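Local coordinates for zinc finger (CCCH type) motif-containing protein (Toxoplasma gondii, PDB 7NJC) that probably reads N6-methyladenosine marks in mRNA through its YTH domain, the part of the longer zinc-finger protein described here, at residues 17-22 with 56-61; 35-40 with 85-90. One frame throughout, in Å; residues are numbered along the deposited sequence.

Contact 1 of 2, residues 17-22 with 56-61. With 6MD (N-methyladenosine), chain D; nucleotides of chain B.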
# COMPACT_ATOMS: atom_id res chain seq x y z
N PHE A 17 -2.16 5.95 0.69
CA PHE A 17 -3.21 4.94 0.73
C PHE A 17 -2.72 3.71 1.46
O PHE A 17 -1.57 3.28 1.28
CB PHE A 17 -3.63 4.54 -0.67
CG PHE A 17 -4.21 5.67 -1.47
CD1 PHE A 17 -3.38 6.53 -2.18
CD2 PHE A 17 -5.58 5.90 -1.47
CE1 PHE A 17 -3.92 7.59 -2.92
CE2 PHE A 17 -6.12 6.95 -2.20
CZ PHE A 17 -5.28 7.80 -2.92
N ILE A 18 -3.59 3.12 2.27
CA ILE A 18 -3.30 1.86 2.92
C ILE A 18 -3.66 0.74 1.96
O ILE A 18 -4.74 0.75 1.34
CB ILE A 18 -4.06 1.74 4.24
CG1 ILE A 18 -3.52 2.79 5.22
CG2 ILE A 18 -3.89 0.34 4.83
CD1 ILE A 18 -4.31 2.92 6.47
N ILE A 19 -2.74 -0.20 1.78
CA ILE A 19 -2.92 -1.38 0.94
C ILE A 19 -2.98 -2.59 1.86
O ILE A 19 -2.10 -2.77 2.71
CB ILE A 19 -1.76 -1.52 -0.06
CG1 ILE A 19 -1.80 -0.36 -1.08
CG2 ILE A 19 -1.77 -2.92 -0.72
CD1 ILE A 19 -3.06 -0.31 -1.95
N LYS A 20 -4.01 -3.42 1.69
CA LYS A 20 -4.15 -4.65 2.44
C LYS A 20 -3.95 -5.84 1.51
O LYS A 20 -4.33 -5.79 0.34
CB LYS A 20 -5.53 -4.75 3.10
CG LYS A 20 -5.87 -3.62 4.07
CD LYS A 20 -4.96 -3.56 5.29
CE LYS A 20 -5.10 -4.81 6.15
NZ LYS A 20 -4.51 -4.61 7.51
N SER A 21 -3.32 -6.89 2.02
CA SER A 21 -3.13 -8.12 1.26
C SER A 21 -3.63 -9.28 2.10
O SER A 21 -3.27 -9.38 3.27
CB SER A 21 -1.66 -8.35 0.94
OG SER A 21 -1.51 -9.55 0.19
N ASN A 22 -4.43 -10.16 1.50
CA ASN A 22 -4.88 -11.32 2.27
C ASN A 22 -3.87 -12.47 2.28
O ASN A 22 -4.11 -13.47 2.95
CB ASN A 22 -6.28 -11.78 1.83
CG ASN A 22 -6.38 -12.03 0.34
OD1 ASN A 22 -5.41 -12.44 -0.31
ND2 ASN A 22 -7.57 -11.79 -0.22
N VAL A 56 2.14 9.15 -5.23
CA VAL A 56 1.13 8.30 -4.58
C VAL A 56 1.89 7.27 -3.77
O VAL A 56 2.61 6.43 -4.33
CB VAL A 56 0.19 7.65 -5.60
CG1 VAL A 56 -0.77 6.69 -4.90
CG2 VAL A 56 -0.60 8.73 -6.34
N LEU A 57 1.76 7.33 -2.45
CA LEU A 57 2.45 6.42 -1.55
C LEU A 57 1.49 5.32 -1.09
O LEU A 57 0.32 5.59 -0.77
CB LEU A 57 3.01 7.15 -0.33
CG LEU A 57 4.20 8.08 -0.55
CD1 LEU A 57 5.20 7.47 -1.52
CD2 LEU A 57 3.72 9.46 -1.02
N LEU A 58 1.99 4.10 -1.05
CA LEU A 58 1.21 2.92 -0.70
C LEU A 58 1.81 2.33 0.56
O LEU A 58 3.01 2.06 0.61
CB LEU A 58 1.26 1.89 -1.83
CG LEU A 58 0.81 2.42 -3.20
CD1 LEU A 58 0.96 1.34 -4.25
CD2 LEU A 58 -0.63 2.93 -3.15
N LEU A 59 0.98 2.16 1.59
CA LEU A 59 1.44 1.73 2.91
C LEU A 59 0.89 0.33 3.10
O LEU A 59 -0.32 0.16 3.26
CB LEU A 59 0.93 2.68 3.98
CG LEU A 59 1.65 4.03 4.09
CD1 LEU A 59 1.44 4.93 2.88
CD2 LEU A 59 1.18 4.72 5.36
N PHE A 60 1.78 -0.67 3.10
CA PHE A 60 1.37 -2.07 2.97
C PHE A 60 1.16 -2.71 4.33
O PHE A 60 2.04 -2.65 5.19
CB PHE A 60 2.45 -2.86 2.22
CG PHE A 60 2.54 -2.52 0.77
CD1 PHE A 60 3.41 -1.53 0.35
CD2 PHE A 60 1.79 -3.20 -0.16
CE1 PHE A 60 3.51 -1.21 -1.00
CE2 PHE A 60 1.88 -2.89 -1.51
CZ PHE A 60 2.74 -1.90 -1.93
N SER A 61 0.02 -3.38 4.49
CA SER A 61 -0.33 -4.08 5.72
C SER A 61 -1.05 -5.37 5.37
O SER A 61 -2.21 -5.34 4.92
CB SER A 61 -1.23 -3.20 6.59
OG SER A 61 -1.77 -3.93 7.68
O5' 6MD D . -11.65 -8.44 -0.80
C5' 6MD D . -10.88 -7.38 -0.23
C4' 6MD D . -9.54 -7.89 0.23
O4' 6MD D . -8.67 -8.12 -0.90
C3' 6MD D . -8.73 -7.02 1.13
O3' 6MD D . -9.15 -6.79 2.42
C2' 6MD D . -7.34 -7.45 0.91
O2' 6MD D . -6.49 -7.85 1.93
C1' 6MD D . -7.34 -8.16 -0.43
N9 6MD D . -6.47 -7.67 -1.51
C8 6MD D . -6.66 -6.64 -2.21
N7 6MD D . -5.69 -6.64 -3.17
C5 6MD D . -4.94 -7.78 -2.99
C6 6MD D . -3.79 -8.40 -3.62
N6 6MD D . -3.11 -7.78 -4.78
N1 6MD D . -3.33 -9.55 -3.15
C2 6MD D . -3.91 -10.16 -2.09
N3 6MD D . -4.98 -9.60 -1.47
C4 6MD D . -5.52 -8.44 -1.89
CZ 6MD D . -2.10 -8.54 -5.45
P C B 4 -10.01 -5.68 3.09
OP1 C B 4 -11.20 -6.37 3.67
OP2 C B 4 -10.12 -4.51 2.19
O5' C B 4 -9.03 -5.24 4.25
C5' C B 4 -8.94 -5.98 5.46
C4' C B 4 -9.12 -5.06 6.63
O4' C B 4 -10.45 -4.50 6.60
C3' C B 4 -8.99 -5.71 8.00
O3' C B 4 -7.62 -5.74 8.38
C2' C B 4 -9.84 -4.80 8.88
O2' C B 4 -9.08 -3.67 9.27
C1' C B 4 -10.93 -4.32 7.91
N1 C B 4 -12.23 -5.02 8.02
C2 C B 4 -13.04 -4.83 9.14
O2 C B 4 -12.64 -4.12 10.08
N3 C B 4 -14.25 -5.46 9.17
C4 C B 4 -14.66 -6.21 8.14
N4 C B 4 -15.85 -6.79 8.23
C5 C B 4 -13.86 -6.39 6.98
C6 C B 4 -12.67 -5.77 6.96
P A B 5 -7.00 -6.96 9.20
OP1 A B 5 -5.54 -6.73 9.29
OP2 A B 5 -7.52 -8.22 8.60
O5' A B 5 -7.68 -6.85 10.64
C5' A B 5 -7.52 -5.71 11.48
C4' A B 5 -8.47 -5.75 12.66
O4' A B 5 -9.83 -5.89 12.16
C3' A B 5 -8.26 -6.90 13.64
O3' A B 5 -8.65 -6.49 14.95
C2' A B 5 -9.23 -7.96 13.12
O2' A B 5 -9.63 -8.91 14.08
C1' A B 5 -10.40 -7.10 12.65
N9 A B 5 -11.18 -7.69 11.56
C8 A B 5 -10.68 -8.13 10.36
N7 A B 5 -11.59 -8.62 9.54
C5 A B 5 -12.77 -8.49 10.25
C6 A B 5 -14.10 -8.83 9.93
N6 A B 5 -14.46 -9.38 8.77
N1 A B 5 -15.05 -8.57 10.85
C2 A B 5 -14.69 -8.01 12.02
N3 A B 5 -13.47 -7.65 12.44
C4 A B 5 -12.54 -7.92 11.50
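Lys20 curls over Ser61 of the neighbouring strand and places one ammonium between protein and RNA: NZ gives a hydrogen bond to Ser61 OG at 2.8 Å and another to OP1 of nucleotide A5 of chain B at 3.0 Å. The curl comes from bends at chi2 (-63°) and chi3 (-64°), which also bring CE within 3.2 Å of Ser61 O. Ser61 OG is hydrogen-bonded to Gly67 O as well, so two bonds grip the hydroxyl that positions the ammonium for the phosphate. Behind this polar group the backbones pair as parallel strands. Leu57 O and Leu59 O accept from Phe17 N and Ile19 N, Phe17 O and Ile19 O from Leu59 N and Ser61 N; the Ile19 N to Leu59 O bond measures 2.9 Å. These are adjacent strands of the mixed sheet of the YTH domain; the chain between them runs through helix 24-33, the edge strand 35-36 and helix 40-52. On the face carrying Phe17, Ile19, Leu58 and Phe60, Ile19 CG2 lies alongside Phe60 CD2 at 3.6 Å, while Ile19 CG1 rests on Leu58 CB at 3.9 Å. Farther back, Val56 CG1 approaches Phe17 CD1 to 3.8 Å, and helix 40-52 packs on both residues. Beyond Ser21, Asn22 N donates a nearly straight bond (3.1 Å, 170°) to N3 of the N-methyladenosine.

Contact 2 of 2, residues 35-40 with 85-90. With 6MD (N-methyladenosine), chain D.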
# COMPACT_ATOMS: atom_id res chain seq x y z
N VAL A 35 5.78 -4.75 -8.18
CA VAL A 35 4.49 -4.80 -8.85
C VAL A 35 3.40 -4.94 -7.80
O VAL A 35 3.60 -5.52 -6.73
CB VAL A 35 4.46 -5.97 -9.87
CG1 VAL A 35 4.64 -7.31 -9.17
CG2 VAL A 35 3.18 -5.95 -10.70
N TRP A 36 2.23 -4.37 -8.11
CA TRP A 36 1.04 -4.57 -7.28
C TRP A 36 -0.19 -4.57 -8.19
O TRP A 36 -0.11 -4.22 -9.37
CB TRP A 36 0.93 -3.51 -6.16
CG TRP A 36 -0.08 -3.88 -5.13
CD1 TRP A 36 -1.26 -3.25 -4.86
CD2 TRP A 36 -0.01 -5.01 -4.26
NE1 TRP A 36 -1.94 -3.91 -3.85
CE2 TRP A 36 -1.19 -4.99 -3.46
CE3 TRP A 36 0.93 -6.03 -4.05
CZ2 TRP A 36 -1.45 -5.96 -2.49
CZ3 TRP A 36 0.67 -6.98 -3.09
CH2 TRP A 36 -0.51 -6.94 -2.31
N ALA A 37 -1.31 -5.02 -7.64
CA ALA A 37 -2.61 -4.87 -8.26
C ALA A 37 -3.64 -4.85 -7.15
O ALA A 37 -3.42 -5.41 -6.08
CB ALA A 37 -2.95 -6.03 -9.22
N THR A 38 -4.76 -4.19 -7.40
CA THR A 38 -5.80 -4.05 -6.39
C THR A 38 -7.15 -4.35 -7.02
O THR A 38 -7.23 -4.68 -8.21
CB THR A 38 -5.71 -2.67 -5.71
OG1 THR A 38 -6.61 -2.60 -4.60
CG2 THR A 38 -5.99 -1.54 -6.70
N SER A 39 -8.21 -4.28 -6.22
CA SER A 39 -9.56 -4.47 -6.73
C SER A 39 -9.84 -3.48 -7.86
O SER A 39 -9.22 -2.42 -7.96
CB SER A 39 -10.59 -4.26 -5.62
OG SER A 39 -10.56 -2.91 -5.18
N LYS A 40 -10.80 -3.84 -8.72
CA LYS A 40 -11.10 -2.98 -9.86
C LYS A 40 -11.52 -1.58 -9.42
O LYS A 40 -11.11 -0.59 -10.03
CB LYS A 40 -12.14 -3.65 -10.76
CG LYS A 40 -11.59 -4.90 -11.45
CD LYS A 40 -12.59 -5.51 -12.40
CE LYS A 40 -12.25 -6.96 -12.71
NZ LYS A 40 -10.89 -7.09 -13.30
N GLY A 85 -0.82 -12.20 -14.92
CA GLY A 85 -1.15 -13.40 -14.17
C GLY A 85 -0.20 -13.77 -13.06
O GLY A 85 -0.29 -14.89 -12.53
N ILE A 86 0.70 -12.86 -12.67
CA ILE A 86 1.75 -13.19 -11.71
C ILE A 86 1.18 -13.64 -10.37
O ILE A 86 1.82 -14.43 -9.65
CB ILE A 86 2.72 -11.99 -11.57
CG1 ILE A 86 3.99 -12.42 -10.84
CG2 ILE A 86 2.04 -10.82 -10.85
CD1 ILE A 86 5.06 -11.35 -10.84
N TRP A 87 -0.01 -13.17 -10.00
CA TRP A 87 -0.61 -13.52 -8.71
C TRP A 87 -1.32 -14.86 -8.72
O TRP A 87 -1.77 -15.31 -7.66
CB TRP A 87 -1.63 -12.47 -8.28
CG TRP A 87 -1.17 -11.07 -8.51
CD1 TRP A 87 -1.61 -10.22 -9.47
CD2 TRP A 87 -0.15 -10.38 -7.79
NE1 TRP A 87 -0.94 -9.03 -9.38
CE2 TRP A 87 -0.03 -9.10 -8.36
CE3 TRP A 87 0.68 -10.72 -6.71
CZ2 TRP A 87 0.88 -8.15 -7.90
CZ3 TRP A 87 1.58 -9.77 -6.24
CH2 TRP A 87 1.67 -8.50 -6.84
N GLY A 88 -1.44 -15.50 -9.88
CA GLY A 88 -2.27 -16.68 -10.00
C GLY A 88 -3.70 -16.29 -10.35
O GLY A 88 -3.97 -15.17 -10.80
N PRO A 89 -4.63 -17.22 -10.14
CA PRO A 89 -6.02 -16.98 -10.56
C PRO A 89 -6.68 -15.74 -9.96
O PRO A 89 -7.62 -15.22 -10.56
CB PRO A 89 -6.74 -18.26 -10.14
CG PRO A 89 -5.66 -19.30 -10.18
CD PRO A 89 -4.43 -18.61 -9.70
N VAL A 90 -6.22 -15.25 -8.80
CA VAL A 90 -6.79 -14.02 -8.25
C VAL A 90 -6.64 -12.84 -9.22
O VAL A 90 -7.39 -11.87 -9.13
CB VAL A 90 -6.25 -13.71 -6.84
CG1 VAL A 90 -4.79 -13.30 -6.90
CG2 VAL A 90 -7.08 -12.63 -6.16
O5' 6MD D . -11.65 -8.44 -0.80
C5' 6MD D . -10.88 -7.38 -0.23
C4' 6MD D . -9.54 -7.89 0.23
O4' 6MD D . -8.67 -8.12 -0.90
C3' 6MD D . -8.73 -7.02 1.13
O3' 6MD D . -9.15 -6.79 2.42
C2' 6MD D . -7.34 -7.45 0.91
O2' 6MD D . -6.49 -7.85 1.93
C1' 6MD D . -7.34 -8.16 -0.43
N9 6MD D . -6.47 -7.67 -1.51
C8 6MD D . -6.66 -6.64 -2.21
N7 6MD D . -5.69 -6.64 -3.17
C5 6MD D . -4.94 -7.78 -2.99
C6 6MD D . -3.79 -8.40 -3.62
N6 6MD D . -3.11 -7.78 -4.78
N1 6MD D . -3.33 -9.55 -3.15
C2 6MD D . -3.91 -10.16 -2.09
N3 6MD D . -4.98 -9.60 -1.47
C4 6MD D . -5.52 -8.44 -1.89
CZ 6MD D . -2.10 -8.54 -5.45
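Trp36 and Trp87 meet at a steep angle, their six-membered rings 5.4 Å apart between centroids and their planes turned by 72°, and the methylated amine of N-methyladenosine sits against both. Its methyl carbon CZ stands 3.5 Å above the plane of the Trp87 ring, over the centre, a placement consistent with CH-pi contact. The amine N6 lies 3.4 Å above the plane of Trp36, offset toward the rim. A third element reads the same amine: N6 donates to Ala37 O at 2.7 Å and 160°, which fixes the N6 hydrogen while Trp87 takes the methyl on its face and Trp36 lies against N6. Together these features form the methyl-recognising aromatic cage characteristic of YTH domains.

The next shell holds the indoles in place. Trp36 has its CB directed away from 85-90, but with CG anti to the backbone N (chi1 -166°) the ring lies where CE3 meets CH2 of Trp87. Against Trp87, Ala37 CB approaches NE1 to 3.6 Å, and Val35 O lies in the ring plane 3.6 Å from CH2. Ile86 CG2 backs the face opposite the methyl, 3.6 Å above the centre of the ring. Asn97 OD1 takes the indole N-H of Trp87, satisfying this buried donor, and a type I turn from Gly85 to Gly88 carries the indole into the cage. Thr29 of helix 24-33 touches both Ile86 and Trp87, Phe98 of strand 98-109 pairs with Trp36 through the backbone, and Ser39 caps the start of helix 40-52.

The centres of contact 1 and contact 2 are 14 Å apart, yet Trp36 joins them directly: its NE1 lies 3.3 Å from Ile19 CG2, its CH2 3.7 Å from Ser21 CB, and its CD2 4.0 Å from Phe60 CE2, in an edge-to-face ring pair. The strand pair 17-22/56-61 thus supports one wall of the cage that 35-40 and 85-90 build. N-methyladenosine spans the two contacts, with the N3 side of its base on contact 1 and its methylamine end in contact 2; Asn26 ND2 adds a further hydrogen bond. Along the chain the segments alternate, 17-22, 35-40, 56-61 and 85-90, so the pocket is assembled from interleaved parts of one domain.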